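Local coordinates for protein probable enoyl-CoA hydratase/isomerase (Mycobacterium abscessus, PDB 3SWX) that probably acts on acyl-CoA thioesters as an enoyl-CoA hydratase or isomerase of the crotonase-like family, at residues M37-A42 with L85-G90; A56-G61 with T196-A201; P104-V109 with A124-A129. All blocks are in the same frame, centred on the assembly; numbering follows the deposited sequence.

Contact 1 of 3, residues M37-A42 with L85-G90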
loop_
_atom_site.group_PDB
_atom_site.type_symbol
_atom_site.label_atom_id
_atom_site.label_comp_id
_atom_site.label_asym_id
_atom_site.label_seq_id
_atom_site.Cartn_x
_atom_site.Cartn_y
_atom_site.Cartn_z
ATOM N N MET B 37 -23.184 14.776 -18.639
ATOM C CA MET B 37 -23.039 13.626 -17.723
ATOM C C MET B 37 -22.055 13.903 -16.583
ATOM O O MET B 37 -22.272 13.459 -15.457
ATOM C CB MET B 37 -22.666 12.330 -18.452
ATOM C CG MET B 37 -22.993 11.085 -17.611
ATOM S SD MET B 37 -22.979 9.537 -18.514
ATOM C CE MET B 37 -21.305 9.510 -19.177
ATOM N N LEU B 38 -20.990 14.646 -16.868
ATOM C CA LEU B 38 -20.122 15.149 -15.807
ATOM C C LEU B 38 -20.914 15.892 -14.735
ATOM O O LEU B 38 -20.791 15.588 -13.534
ATOM C CB LEU B 38 -19.021 16.060 -16.381
ATOM C CG LEU B 38 -17.941 15.277 -17.116
ATOM C CD1 LEU B 38 -17.053 16.210 -17.935
ATOM C CD2 LEU B 38 -17.120 14.477 -16.106
ATOM N N GLU B 39 -21.754 16.833 -15.175
ATOM C CA GLU B 39 -22.512 17.692 -14.257
ATOM C C GLU B 39 -23.640 16.937 -13.555
ATOM O O GLU B 39 -23.866 17.123 -12.360
ATOM C CB GLU B 39 -23.032 18.952 -14.988
ATOM C CG GLU B 39 -21.872 19.802 -15.552
ATOM C CD GLU B 39 -22.271 21.195 -16.010
ATOM O OE1 GLU B 39 -23.432 21.397 -16.417
ATOM O OE2 GLU B 39 -21.398 22.092 -15.973
ATOM N N GLU B 40 -24.325 16.057 -14.277
ATOM C CA GLU B 40 -25.387 15.266 -13.679
ATOM C C GLU B 40 -24.853 14.297 -12.615
ATOM O O GLU B 40 -25.422 14.204 -11.512
ATOM C CB GLU B 40 -26.194 14.530 -14.754
ATOM C CG GLU B 40 -27.071 15.493 -15.576
ATOM C CD GLU B 40 -28.132 14.796 -16.395
ATOM O OE1 GLU B 40 -27.943 13.621 -16.796
ATOM O OE2 GLU B 40 -29.163 15.445 -16.649
ATOM N N LEU B 41 -23.759 13.598 -12.922
ATOM C CA LEU B 41 -23.149 12.681 -11.941
ATOM C C LEU B 41 -22.716 13.421 -10.676
ATOM O O LEU B 41 -22.920 12.941 -9.551
ATOM C CB LEU B 41 -21.979 11.894 -12.547
ATOM C CG LEU B 41 -21.365 10.797 -11.659
ATOM C CD1 LEU B 41 -22.459 9.851 -11.170
ATOM C CD2 LEU B 41 -20.225 10.003 -12.357
ATOM N N ALA B 42 -22.132 14.595 -10.857
ATOM C CA ALA B 42 -21.822 15.488 -9.729
ATOM C C ALA B 42 -23.053 15.797 -8.879
ATOM O O ALA B 42 -23.007 15.698 -7.647
ATOM C CB ALA B 42 -21.152 16.790 -10.229
ATOM N N LEU B 85 -16.685 21.814 -13.368
ATOM C CA LEU B 85 -17.852 21.105 -13.854
ATOM C C LEU B 85 -18.637 20.518 -12.679
ATOM O O LEU B 85 -19.408 19.570 -12.848
ATOM C CB LEU B 85 -17.430 20.047 -14.873
ATOM C CG LEU B 85 -16.939 20.742 -16.149
ATOM C CD1 LEU B 85 -15.728 20.045 -16.765
ATOM C CD2 LEU B 85 -18.081 20.894 -17.148
ATOM N N THR B 86 -18.458 21.112 -11.497
ATOM C CA THR B 86 -19.267 20.792 -10.328
ATOM C C THR B 86 -20.311 21.887 -10.129
ATOM O O THR B 86 -19.977 22.997 -9.722
ATOM C CB THR B 86 -18.395 20.669 -9.059
ATOM O OG1 THR B 86 -17.289 19.795 -9.321
ATOM C CG2 THR B 86 -19.217 20.146 -7.871
ATOM N N PRO B 87 -21.586 21.591 -10.429
ATOM C CA PRO B 87 -22.599 22.592 -10.081
ATOM C C PRO B 87 -22.841 22.630 -8.574
ATOM O O PRO B 87 -22.437 21.700 -7.863
ATOM C CB PRO B 87 -23.867 22.099 -10.802
ATOM C CG PRO B 87 -23.467 20.938 -11.640
ATOM C CD PRO B 87 -22.179 20.410 -11.078
ATOM N N GLU B 88 -23.502 23.699 -8.108
ATOM C CA GLU B 88 -24.084 23.735 -6.772
ATOM C C GLU B 88 -25.231 22.722 -6.788
ATOM O O GLU B 88 -25.875 22.600 -7.812
ATOM C CB GLU B 88 -24.652 25.149 -6.478
ATOM N N GLY B 89 -25.499 21.928 -5.754
ATOM C CA GLY B 89 -24.581 21.466 -4.753
ATOM C C GLY B 89 -24.230 20.047 -5.194
ATOM O O GLY B 89 -24.779 19.041 -4.698
ATOM N N GLY B 90 -23.340 19.973 -6.176
ATOM C CA GLY B 90 -22.751 18.703 -6.576
ATOM C C GLY B 90 -21.473 18.440 -5.804
ATOM O O GLY B 90 -21.040 19.262 -4.997
HETATM O O HOH W 1 -18.410 17.231 -12.894
#

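Contact 2 of 3, residues A56-G61 with T196-A201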
loop_
_atom_site.group_PDB
_atom_site.type_symbol
_atom_site.label_atom_id
_atom_site.label_comp_id
_atom_site.label_asym_id
_atom_site.label_seq_id
_atom_site.Cartn_x
_atom_site.Cartn_y
_atom_site.Cartn_z
ATOM N N ALA B 56 -25.758 3.600 1.050
ATOM C CA ALA B 56 -24.757 3.109 0.099
ATOM C C ALA B 56 -25.178 3.497 -1.315
ATOM O O ALA B 56 -26.352 3.736 -1.570
ATOM C CB ALA B 56 -24.608 1.617 0.200
ATOM N N ALA B 57 -24.220 3.591 -2.222
ATOM C CA ALA B 57 -24.513 3.879 -3.613
ATOM C C ALA B 57 -23.670 2.974 -4.530
ATOM O O ALA B 57 -22.490 2.725 -4.262
ATOM C CB ALA B 57 -24.278 5.369 -3.947
ATOM N N VAL B 58 -24.294 2.544 -5.628
ATOM C CA VAL B 58 -23.692 1.669 -6.632
ATOM C C VAL B 58 -23.676 2.423 -7.950
ATOM O O VAL B 58 -24.695 2.953 -8.359
ATOM C CB VAL B 58 -24.501 0.380 -6.779
ATOM C CG1 VAL B 58 -24.038 -0.426 -7.973
ATOM C CG2 VAL B 58 -24.367 -0.454 -5.523
ATOM N N LEU B 59 -22.505 2.489 -8.593
ATOM C CA LEU B 59 -22.332 3.162 -9.867
ATOM C C LEU B 59 -21.823 2.144 -10.889
ATOM O O LEU B 59 -20.858 1.416 -10.625
ATOM C CB LEU B 59 -21.333 4.318 -9.732
ATOM C CG LEU B 59 -20.948 5.075 -11.016
ATOM C CD1 LEU B 59 -22.162 5.729 -11.670
ATOM C CD2 LEU B 59 -19.892 6.130 -10.666
ATOM N N TYR B 60 -22.519 2.070 -12.025
ATOM C CA TYR B 60 -22.204 1.137 -13.112
ATOM C C TYR B 60 -22.493 1.890 -14.407
ATOM O O TYR B 60 -22.904 3.060 -14.374
ATOM C CB TYR B 60 -23.054 -0.143 -13.008
ATOM C CG TYR B 60 -24.491 0.097 -13.371
ATOM C CD1 TYR B 60 -25.350 0.749 -12.484
ATOM C CD2 TYR B 60 -24.992 -0.294 -14.620
ATOM C CE1 TYR B 60 -26.647 1.004 -12.826
ATOM C CE2 TYR B 60 -26.287 -0.051 -14.962
ATOM C CZ TYR B 60 -27.117 0.598 -14.062
ATOM O OH TYR B 60 -28.421 0.856 -14.400
ATOM N N GLY B 61 -22.259 1.239 -15.539
ATOM C CA GLY B 61 -22.579 1.815 -16.844
ATOM C C GLY B 61 -23.560 0.953 -17.628
ATOM O O GLY B 61 -23.421 -0.250 -17.629
ATOM N N THR B 196 -23.852 -8.065 -7.934
ATOM C CA THR B 196 -22.915 -8.383 -6.865
ATOM C C THR B 196 -22.649 -7.123 -6.058
ATOM O O THR B 196 -22.660 -7.174 -4.819
ATOM C CB THR B 196 -21.605 -9.026 -7.390
ATOM O OG1 THR B 196 -21.928 -10.238 -8.079
ATOM C CG2 THR B 196 -20.624 -9.354 -6.246
ATOM N N ALA B 197 -22.477 -5.992 -6.743
ATOM C CA ALA B 197 -22.234 -4.726 -6.052
ATOM C C ALA B 197 -23.431 -4.291 -5.178
ATOM O O ALA B 197 -23.234 -3.813 -4.068
ATOM C CB ALA B 197 -21.858 -3.618 -7.058
ATOM N N ILE B 198 -24.659 -4.488 -5.660
ATOM C CA ILE B 198 -25.867 -4.143 -4.873
ATOM C C ILE B 198 -25.991 -5.078 -3.664
ATOM O O ILE B 198 -26.341 -4.639 -2.574
ATOM C CB ILE B 198 -27.151 -4.197 -5.727
ATOM C CG1 ILE B 198 -27.164 -3.088 -6.779
ATOM C CG2 ILE B 198 -28.450 -4.101 -4.861
ATOM C CD1 ILE B 198 -28.137 -3.367 -7.942
ATOM N N ALA B 199 -25.695 -6.368 -3.828
ATOM C CA ALA B 199 -25.778 -7.262 -2.669
ATOM C C ALA B 199 -24.828 -6.750 -1.562
ATOM O O ALA B 199 -25.203 -6.700 -0.375
ATOM C CB ALA B 199 -25.479 -8.734 -3.050
ATOM N N ILE B 200 -23.616 -6.343 -1.950
ATOM C CA ILE B 200 -22.642 -5.855 -0.974
ATOM C C ILE B 200 -23.093 -4.537 -0.350
ATOM O O ILE B 200 -22.912 -4.311 0.846
ATOM C CB ILE B 200 -21.214 -5.701 -1.578
ATOM C CG1 ILE B 200 -20.670 -7.062 -2.037
ATOM C CG2 ILE B 200 -20.270 -5.104 -0.518
ATOM C CD1 ILE B 200 -19.530 -6.980 -3.064
ATOM N N ALA B 201 -23.640 -3.665 -1.185
ATOM C CA ALA B 201 -24.243 -2.411 -0.745
ATOM C C ALA B 201 -25.348 -2.661 0.290
ATOM O O ALA B 201 -25.432 -1.959 1.283
ATOM C CB ALA B 201 -24.818 -1.662 -1.971
#

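Contact 3 of 3, residues P104-V109 with A124-A129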
loop_
_atom_site.group_PDB
_atom_site.type_symbol
_atom_site.label_atom_id
_atom_site.label_comp_id
_atom_site.label_asym_id
_atom_site.label_seq_id
_atom_site.Cartn_x
_atom_site.Cartn_y
_atom_site.Cartn_z
ATOM N N PRO B 104 -20.666 5.361 1.611
ATOM C CA PRO B 104 -19.986 4.444 0.695
ATOM C C PRO B 104 -20.403 4.567 -0.762
ATOM O O PRO B 104 -21.563 4.852 -1.055
ATOM C CB PRO B 104 -20.330 3.068 1.264
ATOM C CG PRO B 104 -20.619 3.315 2.701
ATOM C CD PRO B 104 -21.332 4.628 2.702
ATOM N N LEU B 105 -19.430 4.409 -1.653
ATOM C CA LEU B 105 -19.654 4.296 -3.087
ATOM C C LEU B 105 -19.028 2.992 -3.601
ATOM O O LEU B 105 -17.866 2.691 -3.343
ATOM C CB LEU B 105 -19.067 5.486 -3.827
ATOM C CG LEU B 105 -19.253 5.501 -5.353
ATOM C CD1 LEU B 105 -20.723 5.608 -5.826
ATOM C CD2 LEU B 105 -18.399 6.623 -6.013
ATOM N N LEU B 106 -19.818 2.200 -4.310
ATOM C CA LEU B 106 -19.304 1.004 -4.932
ATOM C C LEU B 106 -19.361 1.218 -6.433
ATOM O O LEU B 106 -20.286 1.851 -6.940
ATOM C CB LEU B 106 -20.135 -0.224 -4.530
ATOM C CG LEU B 106 -20.206 -0.547 -3.030
ATOM C CD1 LEU B 106 -21.316 0.276 -2.335
ATOM C CD2 LEU B 106 -20.422 -2.030 -2.813
ATOM N N VAL B 107 -18.369 0.704 -7.149
ATOM C CA VAL B 107 -18.366 0.806 -8.609
ATOM C C VAL B 107 -18.296 -0.578 -9.241
ATOM O O VAL B 107 -17.445 -1.387 -8.889
ATOM C CB VAL B 107 -17.227 1.720 -9.124
ATOM C CG1 VAL B 107 -17.013 1.539 -10.623
ATOM C CG2 VAL B 107 -17.546 3.191 -8.803
ATOM N N ALA B 108 -19.228 -0.842 -10.154
ATOM C CA ALA B 108 -19.320 -2.115 -10.861
ATOM C C ALA B 108 -18.926 -1.876 -12.312
ATOM O O ALA B 108 -19.556 -1.071 -12.988
ATOM C CB ALA B 108 -20.760 -2.669 -10.792
ATOM N N VAL B 109 -17.899 -2.592 -12.786
ATOM C CA VAL B 109 -17.345 -2.374 -14.114
ATOM C C VAL B 109 -17.411 -3.631 -14.991
ATOM O O VAL B 109 -17.399 -4.756 -14.508
ATOM C CB VAL B 109 -15.859 -1.817 -14.086
ATOM C CG1 VAL B 109 -15.753 -0.516 -13.245
ATOM C CG2 VAL B 109 -14.838 -2.872 -13.606
ATOM N N ALA B 124 -13.860 5.292 -5.515
ATOM C CA ALA B 124 -14.869 4.576 -4.768
ATOM C C ALA B 124 -14.255 3.759 -3.651
ATOM O O ALA B 124 -13.034 3.739 -3.461
ATOM C CB ALA B 124 -15.671 3.649 -5.704
ATOM N N ASP B 125 -15.125 3.085 -2.907
ATOM C CA ASP B 125 -14.695 2.296 -1.762
ATOM C C ASP B 125 -14.582 0.821 -2.072
ATOM O O ASP B 125 -13.780 0.134 -1.463
ATOM C CB ASP B 125 -15.637 2.539 -0.580
ATOM C CG ASP B 125 -15.750 3.990 -0.259
ATOM O OD1 ASP B 125 -14.684 4.602 0.018
ATOM O OD2 ASP B 125 -16.872 4.532 -0.356
ATOM N N ILE B 126 -15.370 0.336 -3.025
ATOM C CA ILE B 126 -15.365 -1.094 -3.382
ATOM C C ILE B 126 -15.636 -1.211 -4.867
ATOM O O ILE B 126 -16.546 -0.545 -5.401
ATOM C CB ILE B 126 -16.435 -1.944 -2.588
ATOM C CG1 ILE B 126 -16.223 -1.879 -1.065
ATOM C CG2 ILE B 126 -16.385 -3.443 -3.012
ATOM C CD1 ILE B 126 -17.465 -2.213 -0.288
ATOM N N VAL B 127 -14.843 -2.043 -5.544
ATOM C CA VAL B 127 -14.929 -2.165 -6.995
ATOM C C VAL B 127 -15.166 -3.626 -7.331
ATOM O O VAL B 127 -14.418 -4.511 -6.880
ATOM C CB VAL B 127 -13.657 -1.640 -7.721
ATOM C CG1 VAL B 127 -13.746 -1.851 -9.252
ATOM C CG2 VAL B 127 -13.410 -0.158 -7.406
ATOM N N ILE B 128 -16.211 -3.866 -8.117
ATOM C CA ILE B 128 -16.543 -5.195 -8.585
ATOM C C ILE B 128 -16.453 -5.190 -10.099
ATOM O O ILE B 128 -17.039 -4.307 -10.750
ATOM C CB ILE B 128 -17.978 -5.589 -8.203
ATOM C CG1 ILE B 128 -18.209 -5.415 -6.700
ATOM C CG2 ILE B 128 -18.276 -7.021 -8.694
ATOM C CD1 ILE B 128 -17.339 -6.317 -5.809
ATOM N N ALA B 129 -15.753 -6.191 -10.644
ATOM C CA ALA B 129 -15.640 -6.378 -12.087
ATOM C C ALA B 129 -16.295 -7.682 -12.560
ATOM O O ALA B 129 -16.227 -8.705 -11.864
ATOM C CB ALA B 129 -14.157 -6.352 -12.489
#

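Contact 1 of 3, residues M37-A42 with L85-G90
Glu-39 and Ala-42 of helix 35-50 present one flank to the loop 85-90, and Pro-87 lies against both. Its CG sits 3.9 Å from Glu-39 CB, and its CD lies 3.9 Å from Ala-42 CB. The CG-CD edge of the proline ring thus bridges two residues about one helical turn apart.

Leu-85 makes the next patch. The Glu-39 side chain crosses it at about a right angle. Glu-39 CG is anti to its own carbonyl carbon (chi1 -61°), and the chain runs on extended. This brings CG to 3.7 Å from Leu-85 O and carries the carboxylate past the leucine, where OE2 meets the methyl CD2 of Leu-85. The other methyl of Leu-85, CD1, faces CD1 of Leu-38 at a looser 4.2 Å.

Further along, Gly-90 passes close to the helix backbone, with its CA 3.2 Å from Ala-42 O. Ala-42 also has a backbone hydrogen bond with Ile-91, just past the loop segment. A water lies between the two backbones on the Leu-38 side. Its distance to Leu-85 O, 2.5 Å, is unusually short, and its bond to Leu-38 O is weak at 3.0 Å, so the bridge is tentative.

Around the contact, the other side of the helix packs on the sheet: Met-37 and Leu-41 touch Leu-24 of strand 19-24. Glu-40 OE1 is hydrogen-bonded to Thr-10 OG1, and Leu-38 also touches Phe-33 and Trp-94.

The contact joins the outer side of a helix to the long connection between helix 76-81 and strand 105-109. Its chemistry is mostly apolar. Segment 85-90 is therefore held to segment 37-42 mainly by shape and apolar touch, with the water as a doubtful addition.

Contact 2 of 3, residues A56-G61 with T196-A201
Val-58 is turned with CG1 anti to its backbone N (chi1 170°) and CG2 anti to its carbonyl carbon, and both methyls touch helix 196-201. On the helix, Ile-198 has CG1 anti to its carbonyl carbon (chi1 -68°), which puts that atom beside the valine. The contact is a helix-on-sheet packing layer of the crotonase fold. Helix 193-205 lies on one face of the mixed sheet, here over strand 56-61.

The two segments run almost antiparallel, at 171°, and their axes approach to 8.4 Å. Small residues line the near side of the helix. Ala-197 and Ala-201 are one turn apart and both direct their CB toward the strand. Val-58 fits against them with a different methyl for each. CG1 meets Ala-197 CB at 4.0 Å, and CG2 meets Ala-201 CB at 3.8 Å. CG2 also lies 4.0 Å from CG1 of Ile-198, so one methyl is shared by two helix side chains.

Side chains alternate along the strand. Ala-56 and Val-58 point to the helix. Ala-57 and Leu-59 point away from it.

The backbone of Val-58 bonds with Leu-20 and Ile-22 on the neighbouring strand 19-24. The helix reaches further over the sheet: Ala-197 touches Ala-108, and Ile-200 touches Leu-106 and Ile-128. Ile-200 also packs on Thr-169 of the second subunit.

The interface between the segments is apolar and buried. At the start of the strand two methyls face each other, Ala-56 CB and Ala-201 CB, at 3.9 Å, and Ala-56 CB is also 3.8 Å from Ala-201 O.

Contact 3 of 3, residues P104-V109 with A124-A129
Strands 105-109 and 126-130 are parallel neighbours in the central sheet, and Leu-105 meets Asp-125 where the pairing begins. Leu-105 N donates to Asp-125 OD2 at 2.9 Å. The oxygen is met on its anti side, 17° out of the carboxylate plane. In return Asp-125 N donates to Leu-105 O at 2.8 Å, in the carbonyl plane. Asp-125 CG is anti to its carbonyl carbon (chi1 -55°), which lets the carboxylate reach back to Leu-105. Ile-126 N adds a weak bond to the same Leu-105 O. The other carboxylate oxygen, OD1, accepts from Trp-160 NE1 of the second subunit, so the aspartate ties the start of this strand pair to the neighbouring subunit.

Regular parallel pairing follows. Val-107 N bonds to Ile-126 O, Ile-128 N to Val-107 O, and Val-109 N to Ile-128 O, all at 2.8 to 2.9 Å. Val-107 bonds with both N and O, to the two residues flanking Val-127, and Ile-128 does the same to Val-107 and Val-109, the usual parallel pattern.

On the face with Leu-106, Ala-108, Ile-126 and Ile-128, Leu-106 and Ile-126 run alongside each other, with Leu-106 CD2 3.9 Å from Ile-126 CD1. Ile-200 of helix 193-205 packs on Leu-106 and Ile-128 here.

The other face carries Val-107, Val-109, Val-127 and Ala-129. Val-109 CG2 sits between its backbone N and carbonyl carbon, and touches Ala-129 CB at 3.7 Å. Val-107 CG2 meets CB of Ala-124, at the exit of helix 116-123. Phe-66 packs on Val-107 and Val-109.

Every touching residue is buried. Two parallel strands joined through an intervening helix, with a short strand 112-114 on the way, are typical of the repeated beta-beta-alpha units of the crotonase fold.

How the contacts relate
Contacts 2 and 3 form the core, with centres about 7 Å apart. They share one sheet: strands 56-61 and 105-109 are neighbours, joined by probable hydrogen bonds from Leu-106 N to Ala-57 O and from Ala-108 N to Leu-59 O. Helix 193-205 packs over both. Contact 1 is further out and only partly buried, its centre about 20 Å from each of the others. It touches contact 2 through Leu-41 and Leu-59, but not contact 3. The chemistry follows the place. Contact 3 pairs backbones directly, contact 2 is purely apolar packing between segments, and contact 1 combines apolar touches with a carboxylate chain crossing a leucine, and at most a tentative water bridge.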